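Local coordinates for uncharacterized protein (Legionella pneumophila subsp. pneumophila str. Philadelphia 1, PDB 4RD8) that is of unknown function but folds as a single, strand-free helical chain of the DUF5636 family, at residues A43-L48 with D207-V212; I49-Q54 with I138-K143; A132-L137 with E196-H201. The protein carries 3 engineered substitutions. All blocks are in the same frame, centred on the assembly; numbering follows the deposited sequence.

Contact 1: residues A43-L48 with D207-V212; sequences AVNEQL and DQIFPV
L48 and F210 bring their backbones closest, with CA atoms 6.8 Å apart, where the irregular 207-210 turn passes the side of helix 41-61 and leads into helix 211-218. F210 supplies the largest surface. Its CD2 meets CB of L48 at 3.7 Å, and the leucine arrives obliquely to the ring, laying CD1 3.8 Å from F210 CE2. A branched aliphatic chain suits a buried ring, because several carbons can follow its outline. N45 comes to the same ring from the edge: its OD1 lies near the ring plane, 3.9 Å from CE2 of F210, with the amide turned 55° against the phenyl group. That oxygen also accepts a hydrogen bond from NE2 of H201, which helps hold the amide plane. Crossing N45 at about a right angle is I209, whose CD1 reaches the amide carbon CG at 3.9 Å. Its CG1 sits between the backbone N and the carbonyl carbon (chi1 52°), and the extended chain beyond it carries CD1 to the asparagine. F210 occupies the N-cap position of helix 211-218, while the carboxylate of D205 takes the backbone N-H groups of I209 and F210, which probably helps to fix the turn. No hydrogen bond joins the two segments themselves; van der Waals packing, including the asparagine amide, joins them, with that one polar side chain directed to an imidazole beyond the interface.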
loop_
_atom_site.group_PDB
_atom_site.type_symbol
_atom_site.label_atom_id
_atom_site.label_comp_id
_atom_site.label_asym_id
_atom_site.label_seq_id
_atom_site.Cartn_x
_atom_site.Cartn_y
_atom_site.Cartn_z
ATOM N N ALA A 43 -13.274 5.794 -5.773
ATOM C CA ALA A 43 -11.994 6.017 -6.434
ATOM C C ALA A 43 -11.062 4.797 -6.318
ATOM O O ALA A 43 -10.424 4.400 -7.294
ATOM C CB ALA A 43 -11.320 7.263 -5.871
ATOM N N VAL A 44 -10.981 4.213 -5.127
ATOM C CA VAL A 44 -10.138 3.042 -4.909
ATOM C C VAL A 44 -10.526 1.880 -5.828
ATOM O O VAL A 44 -9.654 1.216 -6.385
ATOM C CB VAL A 44 -10.153 2.593 -3.425
ATOM C CG1 VAL A 44 -9.496 1.227 -3.271
ATOM C CG2 VAL A 44 -9.429 3.621 -2.542
ATOM N N ASN A 45 -11.828 1.648 -5.988
ATOM C CA ASN A 45 -12.315 0.580 -6.864
ATOM C C ASN A 45 -11.771 0.700 -8.283
ATOM O O ASN A 45 -11.502 -0.309 -8.945
ATOM C CB ASN A 45 -13.851 0.544 -6.903
ATOM C CG ASN A 45 -14.448 -0.158 -5.699
ATOM O OD1 ASN A 45 -13.747 -0.880 -4.981
ATOM N ND2 ASN A 45 -15.753 0.031 -5.480
ATOM N N GLU A 46 -11.612 1.936 -8.748
ATOM C CA GLU A 46 -11.117 2.173 -10.100
ATOM C C GLU A 46 -9.706 1.607 -10.266
ATOM O O GLU A 46 -9.408 0.975 -11.276
ATOM C CB GLU A 46 -11.170 3.664 -10.449
ATOM C CG GLU A 46 -12.595 4.225 -10.489
ATOM C CD GLU A 46 -12.653 5.690 -10.881
ATOM O OE1 GLU A 46 -11.615 6.371 -10.778
ATOM O OE2 GLU A 46 -13.739 6.163 -11.296
ATOM N N GLN A 47 -8.846 1.823 -9.274
ATOM C CA GLN A 47 -7.501 1.247 -9.314
ATOM C C GLN A 47 -7.478 -0.263 -9.037
ATOM O O GLN A 47 -6.610 -0.970 -9.538
ATOM C CB GLN A 47 -6.529 2.009 -8.398
ATOM C CG GLN A 47 -5.977 3.288 -9.022
ATOM C CD GLN A 47 -7.065 4.310 -9.312
ATOM O OE1 GLN A 47 -7.794 4.717 -8.408
ATOM N NE2 GLN A 47 -7.195 4.709 -10.577
ATOM N N LEU A 48 -8.424 -0.756 -8.240
ATOM C CA LEU A 48 -8.540 -2.201 -8.022
ATOM C C LEU A 48 -8.965 -2.914 -9.302
ATOM O O LEU A 48 -8.461 -3.997 -9.621
ATOM C CB LEU A 48 -9.519 -2.527 -6.882
ATOM C CG LEU A 48 -9.042 -2.237 -5.463
ATOM C CD1 LEU A 48 -10.196 -2.338 -4.477
ATOM C CD2 LEU A 48 -7.947 -3.226 -5.069
ATOM N N ASP A 207 -19.478 -6.480 -5.974
ATOM C CA ASP A 207 -19.994 -6.008 -7.254
ATOM C C ASP A 207 -19.373 -6.786 -8.417
ATOM O O ASP A 207 -19.624 -6.473 -9.584
ATOM C CB ASP A 207 -19.759 -4.498 -7.412
ATOM C CG ASP A 207 -20.319 -3.688 -6.244
ATOM O OD1 ASP A 207 -21.401 -4.046 -5.728
ATOM O OD2 ASP A 207 -19.672 -2.696 -5.845
ATOM N N GLN A 208 -18.579 -7.806 -8.083
ATOM C CA GLN A 208 -17.904 -8.648 -9.074
ATOM C C GLN A 208 -17.113 -7.816 -10.083
ATOM O O GLN A 208 -17.297 -7.961 -11.293
ATOM C CB GLN A 208 -18.906 -9.550 -9.822
ATOM C CG GLN A 208 -19.359 -10.798 -9.064
ATOM C CD GLN A 208 -20.704 -10.616 -8.392
ATOM O OE1 GLN A 208 -21.070 -9.505 -8.013
ATOM N NE2 GLN A 208 -21.452 -11.709 -8.242
ATOM N N ILE A 209 -16.240 -6.944 -9.581
ATOM C CA ILE A 209 -15.446 -6.061 -10.433
ATOM C C ILE A 209 -13.944 -6.354 -10.360
ATOM O O ILE A 209 -13.149 -5.766 -11.095
ATOM C CB ILE A 209 -15.720 -4.572 -10.128
ATOM C CG1 ILE A 209 -15.555 -4.289 -8.636
ATOM C CG2 ILE A 209 -17.129 -4.191 -10.599
ATOM C CD1 ILE A 209 -15.569 -2.805 -8.281
ATOM N N PHE A 210 -13.557 -7.255 -9.460
ATOM C CA PHE A 210 -12.181 -7.760 -9.457
ATOM C C PHE A 210 -12.036 -9.252 -9.130
ATOM O O PHE A 210 -11.271 -9.624 -8.232
ATOM C CB PHE A 210 -11.276 -6.913 -8.565
ATOM C CG PHE A 210 -11.950 -6.367 -7.337
ATOM C CD1 PHE A 210 -12.210 -7.182 -6.244
ATOM C CD2 PHE A 210 -12.282 -5.018 -7.259
ATOM C CE1 PHE A 210 -12.816 -6.667 -5.101
ATOM C CE2 PHE A 210 -12.886 -4.497 -6.117
ATOM C CZ PHE A 210 -13.153 -5.323 -5.040
ATOM N N PRO A 211 -12.732 -10.108 -9.894
ATOM C CA PRO A 211 -12.809 -11.542 -9.595
ATOM C C PRO A 211 -11.463 -12.262 -9.665
ATOM O O PRO A 211 -11.260 -13.224 -8.921
ATOM C CB PRO A 211 -13.744 -12.073 -10.681
ATOM C CG PRO A 211 -13.574 -11.127 -11.817
ATOM C CD PRO A 211 -13.384 -9.785 -11.179
ATOM N N VAL A 212 -10.566 -11.807 -10.537
ATOM C CA VAL A 212 -9.263 -12.444 -10.689
ATOM C C VAL A 212 -8.338 -12.104 -9.530
ATOM O O VAL A 212 -7.702 -12.991 -8.951
ATOM C CB VAL A 212 -8.609 -12.086 -12.036
ATOM C CG1 VAL A 212 -7.212 -12.671 -12.120
ATOM C CG2 VAL A 212 -9.463 -12.604 -13.181
#

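Contact 2: residues I49-Q54 with I138-K143; sequences IELNEQ and IILKRK. Unlike the reference sequence in segment 138-143: R142 (reference Gln).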
loop_
_atom_site.group_PDB
_atom_site.type_symbol
_atom_site.label_atom_id
_atom_site.label_comp_id
_atom_site.label_asym_id
_atom_site.label_seq_id
_atom_site.Cartn_x
_atom_site.Cartn_y
_atom_site.Cartn_z
ATOM N N ILE A 49 -9.898 -2.304 -10.032
ATOM C CA ILE A 49 -10.280 -2.794 -11.349
ATOM C C ILE A 49 -9.062 -2.837 -12.281
ATOM O O ILE A 49 -8.856 -3.821 -12.997
ATOM C CB ILE A 49 -11.407 -1.926 -11.964
ATOM C CG1 ILE A 49 -12.726 -2.187 -11.228
ATOM C CG2 ILE A 49 -11.567 -2.220 -13.445
ATOM C CD1 ILE A 49 -13.800 -1.166 -11.506
ATOM N N GLU A 50 -8.248 -1.785 -12.248
ATOM C CA GLU A 50 -7.065 -1.701 -13.104
ATOM C C GLU A 50 -6.056 -2.783 -12.722
ATOM O O GLU A 50 -5.492 -3.449 -13.594
ATOM C CB GLU A 50 -6.432 -0.303 -13.013
ATOM C CG GLU A 50 -5.112 -0.134 -13.772
ATOM C CD GLU A 50 -5.268 -0.245 -15.284
ATOM O OE1 GLU A 50 -6.341 0.123 -15.821
ATOM O OE2 GLU A 50 -4.308 -0.699 -15.943
ATOM N N LEU A 51 -5.856 -2.963 -11.418
ATOM C CA LEU A 51 -4.927 -3.974 -10.917
ATOM C C LEU A 51 -5.421 -5.357 -11.323
ATOM O O LEU A 51 -4.637 -6.206 -11.767
ATOM C CB LEU A 51 -4.802 -3.881 -9.398
ATOM C CG LEU A 51 -3.804 -4.842 -8.745
ATOM C CD1 LEU A 51 -2.389 -4.523 -9.192
ATOM C CD2 LEU A 51 -3.920 -4.780 -7.221
ATOM N N ASN A 52 -6.731 -5.565 -11.195
ATOM C CA ASN A 52 -7.354 -6.818 -11.618
ATOM C C ASN A 52 -7.181 -7.067 -13.103
ATOM O O ASN A 52 -6.991 -8.204 -13.530
ATOM C CB ASN A 52 -8.846 -6.829 -11.283
ATOM C CG ASN A 52 -9.533 -8.107 -11.730
ATOM O OD1 ASN A 52 -9.514 -9.120 -11.021
ATOM N ND2 ASN A 52 -10.152 -8.064 -12.907
ATOM N N GLU A 53 -7.265 -6.003 -13.894
ATOM C CA GLU A 53 -7.164 -6.140 -15.338
ATOM C C GLU A 53 -5.733 -6.449 -15.762
ATOM O O GLU A 53 -5.505 -7.265 -16.654
ATOM C CB GLU A 53 -7.683 -4.891 -16.045
ATOM C CG GLU A 53 -7.764 -5.053 -17.546
ATOM C CD GLU A 53 -8.549 -3.944 -18.209
ATOM O OE1 GLU A 53 -7.966 -2.863 -18.441
ATOM O OE2 GLU A 53 -9.744 -4.160 -18.502
ATOM N N GLN A 54 -4.767 -5.810 -15.111
ATOM C CA GLN A 54 -3.368 -6.080 -15.413
ATOM C C GLN A 54 -2.989 -7.517 -15.035
ATOM O O GLN A 54 -2.294 -8.202 -15.783
ATOM C CB GLN A 54 -2.459 -5.045 -14.736
ATOM C CG GLN A 54 -2.666 -3.626 -15.267
ATOM C CD GLN A 54 -1.648 -2.641 -14.725
ATOM O OE1 GLN A 54 -0.589 -3.034 -14.236
ATOM N NE2 GLN A 54 -1.969 -1.350 -14.801
ATOM N N ILE A 138 -2.263 3.613 -4.734
ATOM C CA ILE A 138 -1.752 4.982 -4.728
ATOM C C ILE A 138 -0.924 5.284 -5.978
ATOM O O ILE A 138 -1.127 6.315 -6.630
ATOM C CB ILE A 138 -0.910 5.228 -3.473
ATOM C CG1 ILE A 138 -1.831 5.349 -2.267
ATOM C CG2 ILE A 138 -0.068 6.501 -3.598
ATOM C CD1 ILE A 138 -1.126 5.000 -0.974
ATOM N N ILE A 139 -0.006 4.383 -6.316
ATOM C CA ILE A 139 0.841 4.558 -7.498
ATOM C C ILE A 139 0.028 4.534 -8.788
ATOM O O ILE A 139 0.207 5.392 -9.639
ATOM C CB ILE A 139 1.959 3.499 -7.554
ATOM C CG1 ILE A 139 2.865 3.655 -6.334
ATOM C CG2 ILE A 139 2.758 3.605 -8.861
ATOM C CD1 ILE A 139 3.582 2.355 -5.923
ATOM N N LEU A 140 -0.860 3.551 -8.939
ATOM C CA LEU A 140 -1.742 3.504 -10.108
ATOM C C LEU A 140 -2.628 4.746 -10.222
ATOM O O LEU A 140 -2.866 5.236 -11.322
ATOM C CB LEU A 140 -2.608 2.238 -10.095
ATOM C CG LEU A 140 -1.853 0.911 -10.261
ATOM C CD1 LEU A 140 -2.793 -0.263 -9.987
ATOM C CD2 LEU A 140 -1.274 0.784 -11.660
ATOM N N LYS A 141 -3.114 5.259 -9.094
ATOM C CA LYS A 141 -3.918 6.480 -9.138
ATOM C C LYS A 141 -3.089 7.632 -9.711
ATOM O O LYS A 141 -3.548 8.342 -10.604
ATOM C CB LYS A 141 -4.444 6.838 -7.742
ATOM C CG LYS A 141 -5.275 8.119 -7.684
ATOM C CD LYS A 141 -6.493 8.059 -8.572
ATOM C CE LYS A 141 -7.396 9.263 -8.317
ATOM N NZ LYS A 141 -8.653 9.185 -9.099
ATOM N N ARG A 142 -1.862 7.791 -9.222
ATOM C CA ARG A 142 -1.002 8.886 -9.697
ATOM C C ARG A 142 -0.665 8.746 -11.183
ATOM O O ARG A 142 -0.601 9.746 -11.911
ATOM C CB ARG A 142 0.266 8.994 -8.834
ATOM C CG ARG A 142 1.162 10.187 -9.186
ATOM C CD ARG A 142 2.158 9.803 -10.258
ATOM N NE ARG A 142 2.856 10.944 -10.854
ATOM C CZ ARG A 142 2.607 11.446 -12.058
ATOM N NH1 ARG A 142 1.640 10.942 -12.823
ATOM N NH2 ARG A 142 3.329 12.469 -12.501
ATOM N N LYS A 143 -0.456 7.516 -11.642
ATOM C CA LYS A 143 -0.200 7.290 -13.064
ATOM C C LYS A 143 -1.406 7.680 -13.906
ATOM O O LYS A 143 -1.261 8.173 -15.028
ATOM C CB LYS A 143 0.210 5.835 -13.329
ATOM C CG LYS A 143 1.531 5.433 -12.677
ATOM C CD LYS A 143 1.883 3.986 -12.998
ATOM C CE LYS A 143 2.198 3.811 -14.476
ATOM N NZ LYS A 143 2.203 2.372 -14.882
#
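L140 pushes its two methyl groups against the side of helix 41-61, overlapping L51, E50 and Q54. Here two helices of the all-helical fold pack almost at right angles: the short axes cross at 97° and come within 10.9 Å. L140 also touches Q47, about one turn before E50 and L51. Leucine suits the place, since its forked end can touch different neighbours at once. CD1 lies 4.2 Å from CB of L51 and is more loosely approached by CG of E50 at 4.4 Å. CD2 turns instead to the amide of Q54, with NE2 3.9 Å away, as the two side chains slide past each other in opposite directions. L51 and Q54 also touch L78 of helix 69-85, which thus packs beside the same junction. E50 offers its CG to the leucine while its carboxylate turns to Q54; Q54 meets the leucine with its amide end. One helical turn separates the two polar residues, and the extended Q54 sends NE2 to the anti lone pair of E50 OE2, 2.7 Å away, in a nearly straight bond of 176° lying in the amide plane.

Contact 3: residues A132-L137 with E196-H201; sequences AIQWCL and EWLSDH
Q134 NE2 is gripped by two backbone carbonyls, the O atoms of S192 and I184, while OE1 of the same amide accepts a hydrogen bond from ND1 of H131. With both ends of the amide engaged, its rotation is fixed, and a buried glutamine can pay the cost of leaving water by tying helix 130-144 to the chain that precedes helix 195-204. What it offers L198 is hydrocarbon: CG of Q134 presses on CD2 of L198 at 3.6 Å, the two chains sliding past each other in opposite directions. Here two helices of the all-helical fold pack nearly perpendicularly, crossing at 81° with short axes 11.2 Å apart, so that the meeting is concentrated on one leucine. L198 carries its CG anti to the backbone N (chi1 176°), and CD2 comes up against Q134, I133 and L137, residues that share one face of helix 130-144. Leucine and isoleucine suit this buried face, where each can give a methyl to the same partner without leaving a polar group to satisfy. L137 extends the core to V44, Q47 and L48 of helix 41-61, and it meets L198 tip to tip, CD1 to CD2 of L198 at 4.1 Å. I133 is a little farther off, its CG2 lying 4.4 Å from that same CD2 of L198.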
loop_
_atom_site.group_PDB
_atom_site.type_symbol
_atom_site.label_atom_id
_atom_site.label_comp_id
_atom_site.label_asym_id
_atom_site.label_seq_id
_atom_site.Cartn_x
_atom_site.Cartn_y
_atom_site.Cartn_z
ATOM N N ALA A 132 1.301 -3.579 0.606
ATOM C CA ALA A 132 1.860 -3.499 -0.740
ATOM C C ALA A 132 0.782 -3.101 -1.735
ATOM O O ALA A 132 1.018 -2.278 -2.622
ATOM C CB ALA A 132 2.493 -4.833 -1.141
ATOM N N ILE A 133 -0.404 -3.685 -1.581
ATOM C CA ILE A 133 -1.532 -3.349 -2.448
ATOM C C ILE A 133 -2.005 -1.897 -2.271
ATOM O O ILE A 133 -2.299 -1.225 -3.264
ATOM C CB ILE A 133 -2.699 -4.352 -2.291
ATOM C CG1 ILE A 133 -2.273 -5.721 -2.826
ATOM C CG2 ILE A 133 -3.922 -3.873 -3.049
ATOM C CD1 ILE A 133 -3.272 -6.832 -2.560
ATOM N N GLN A 134 -2.070 -1.410 -1.030
ATOM C CA GLN A 134 -2.402 0.002 -0.794
ATOM C C GLN A 134 -1.485 0.907 -1.595
ATOM O O GLN A 134 -1.947 1.822 -2.282
ATOM C CB GLN A 134 -2.300 0.363 0.693
ATOM C CG GLN A 134 -3.483 -0.118 1.513
ATOM C CD GLN A 134 -3.171 -0.130 2.998
ATOM O OE1 GLN A 134 -2.053 -0.468 3.400
ATOM N NE2 GLN A 134 -4.149 0.241 3.816
ATOM N N TRP A 135 -0.188 0.636 -1.510
ATOM C CA TRP A 135 0.777 1.426 -2.256
ATOM C C TRP A 135 0.610 1.293 -3.764
ATOM O O TRP A 135 0.689 2.290 -4.481
ATOM C CB TRP A 135 2.216 1.185 -1.747
ATOM C CG TRP A 135 2.377 1.958 -0.483
ATOM C CD1 TRP A 135 2.248 1.492 0.793
ATOM C CD2 TRP A 135 2.579 3.378 -0.381
ATOM N NE1 TRP A 135 2.399 2.533 1.687
ATOM C CE2 TRP A 135 2.592 3.695 0.992
ATOM C CE3 TRP A 135 2.756 4.399 -1.319
ATOM C CZ2 TRP A 135 2.797 5.004 1.450
ATOM C CZ3 TRP A 135 2.955 5.697 -0.862
ATOM C CH2 TRP A 135 2.969 5.986 0.515
ATOM N N CYS A 136 0.334 0.085 -4.254
ATOM C CA CYS A 136 0.052 -0.064 -5.680
ATOM C C CYS A 136 -1.154 0.776 -6.104
ATOM O O CYS A 136 -1.153 1.331 -7.186
ATOM C CB CYS A 136 -0.169 -1.529 -6.080
ATOM S SG CYS A 136 1.319 -2.532 -5.972
ATOM N N LEU A 137 -2.186 0.853 -5.262
ATOM C CA LEU A 137 -3.374 1.639 -5.614
ATOM C C LEU A 137 -3.024 3.133 -5.709
ATOM O O LEU A 137 -3.443 3.826 -6.643
ATOM C CB LEU A 137 -4.505 1.404 -4.601
ATOM C CG LEU A 137 -5.031 -0.039 -4.540
ATOM C CD1 LEU A 137 -6.029 -0.185 -3.394
ATOM C CD2 LEU A 137 -5.686 -0.451 -5.868
ATOM N N GLU A 196 -7.389 -4.253 7.122
ATOM C CA GLU A 196 -8.373 -5.299 7.369
ATOM C C GLU A 196 -9.593 -5.053 6.499
ATOM O O GLU A 196 -10.177 -5.985 5.940
ATOM C CB GLU A 196 -8.800 -5.340 8.840
ATOM C CG GLU A 196 -7.652 -5.429 9.828
ATOM C CD GLU A 196 -6.638 -6.487 9.453
ATOM O OE1 GLU A 196 -6.929 -7.681 9.651
ATOM O OE2 GLU A 196 -5.551 -6.127 8.952
ATOM N N TRP A 197 -9.991 -3.796 6.398
ATOM C CA TRP A 197 -11.164 -3.474 5.599
ATOM C C TRP A 197 -10.874 -3.711 4.122
ATOM O O TRP A 197 -11.702 -4.277 3.413
ATOM C CB TRP A 197 -11.631 -2.034 5.843
ATOM C CG TRP A 197 -12.921 -1.717 5.124
ATOM C CD1 TRP A 197 -14.188 -1.802 5.628
ATOM C CD2 TRP A 197 -13.058 -1.288 3.758
ATOM N NE1 TRP A 197 -15.103 -1.445 4.660
ATOM C CE2 TRP A 197 -14.433 -1.122 3.511
ATOM C CE3 TRP A 197 -12.145 -1.026 2.730
ATOM C CZ2 TRP A 197 -14.921 -0.704 2.267
ATOM C CZ3 TRP A 197 -12.631 -0.607 1.500
ATOM C CH2 TRP A 197 -14.007 -0.452 1.280
ATOM N N LEU A 198 -9.696 -3.287 3.658
ATOM C CA LEU A 198 -9.359 -3.456 2.243
ATOM C C LEU A 198 -9.242 -4.924 1.861
ATOM O O LEU A 198 -9.716 -5.331 0.807
ATOM C CB LEU A 198 -8.086 -2.694 1.868
ATOM C CG LEU A 198 -7.577 -2.868 0.433
ATOM C CD1 LEU A 198 -8.601 -2.395 -0.586
ATOM C CD2 LEU A 198 -6.263 -2.117 0.249
ATOM N N SER A 199 -8.629 -5.718 2.729
ATOM C CA SER A 199 -8.488 -7.146 2.474
ATOM C C SER A 199 -9.840 -7.837 2.335
ATOM O O SER A 199 -10.042 -8.662 1.438
ATOM C CB SER A 199 -7.668 -7.802 3.582
ATOM O OG SER A 199 -8.059 -9.152 3.753
ATOM N N ASP A 200 -10.774 -7.496 3.218
ATOM C CA ASP A 200 -12.111 -8.096 3.184
ATOM C C ASP A 200 -12.907 -7.584 1.983
ATOM O O ASP A 200 -13.699 -8.311 1.385
ATOM C CB ASP A 200 -12.870 -7.783 4.474
ATOM C CG ASP A 200 -12.251 -8.441 5.694
ATOM O OD1 ASP A 200 -11.460 -9.398 5.528
ATOM O OD2 ASP A 200 -12.567 -8.006 6.822
ATOM N N HIS A 201 -12.688 -6.320 1.644
ATOM C CA HIS A 201 -13.326 -5.716 0.485
ATOM C C HIS A 201 -12.948 -6.473 -0.793
ATOM O O HIS A 201 -13.796 -6.732 -1.643
ATOM C CB HIS A 201 -12.916 -4.244 0.367
ATOM C CG HIS A 201 -13.557 -3.532 -0.763
ATOM N ND1 HIS A 201 -14.923 -3.300 -0.846
ATOM C CD2 HIS A 201 -13.036 -2.974 -1.898
ATOM C CE1 HIS A 201 -15.204 -2.654 -1.953
ATOM N NE2 HIS A 201 -14.064 -2.441 -2.607
#

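Helix 41-61 serves contacts 1 and 2 in succession, and helix 130-144 serves contacts 2 and 3, so all three junctions adjoin one another, with centres 10 to 12 Å apart. Contacts 1 and 3 are bridged where F210 CE1 lies 3.6 Å from O of H201, beside the N45 OD1 to H201 NE2 bond of 2.9 Å. N52, in the 49-54 segment of contact 2, reaches the start of helix 211-218: its OD1 accepts a hydrogen bond from L213 N and a weak one from V212 N, 2.9 Å away. Contacts 2 and 3 touch more lightly, through L51 CD2 and I133 CG2 at 4.3 Å. Contact 3 is fully buried, nearest the chain's centre.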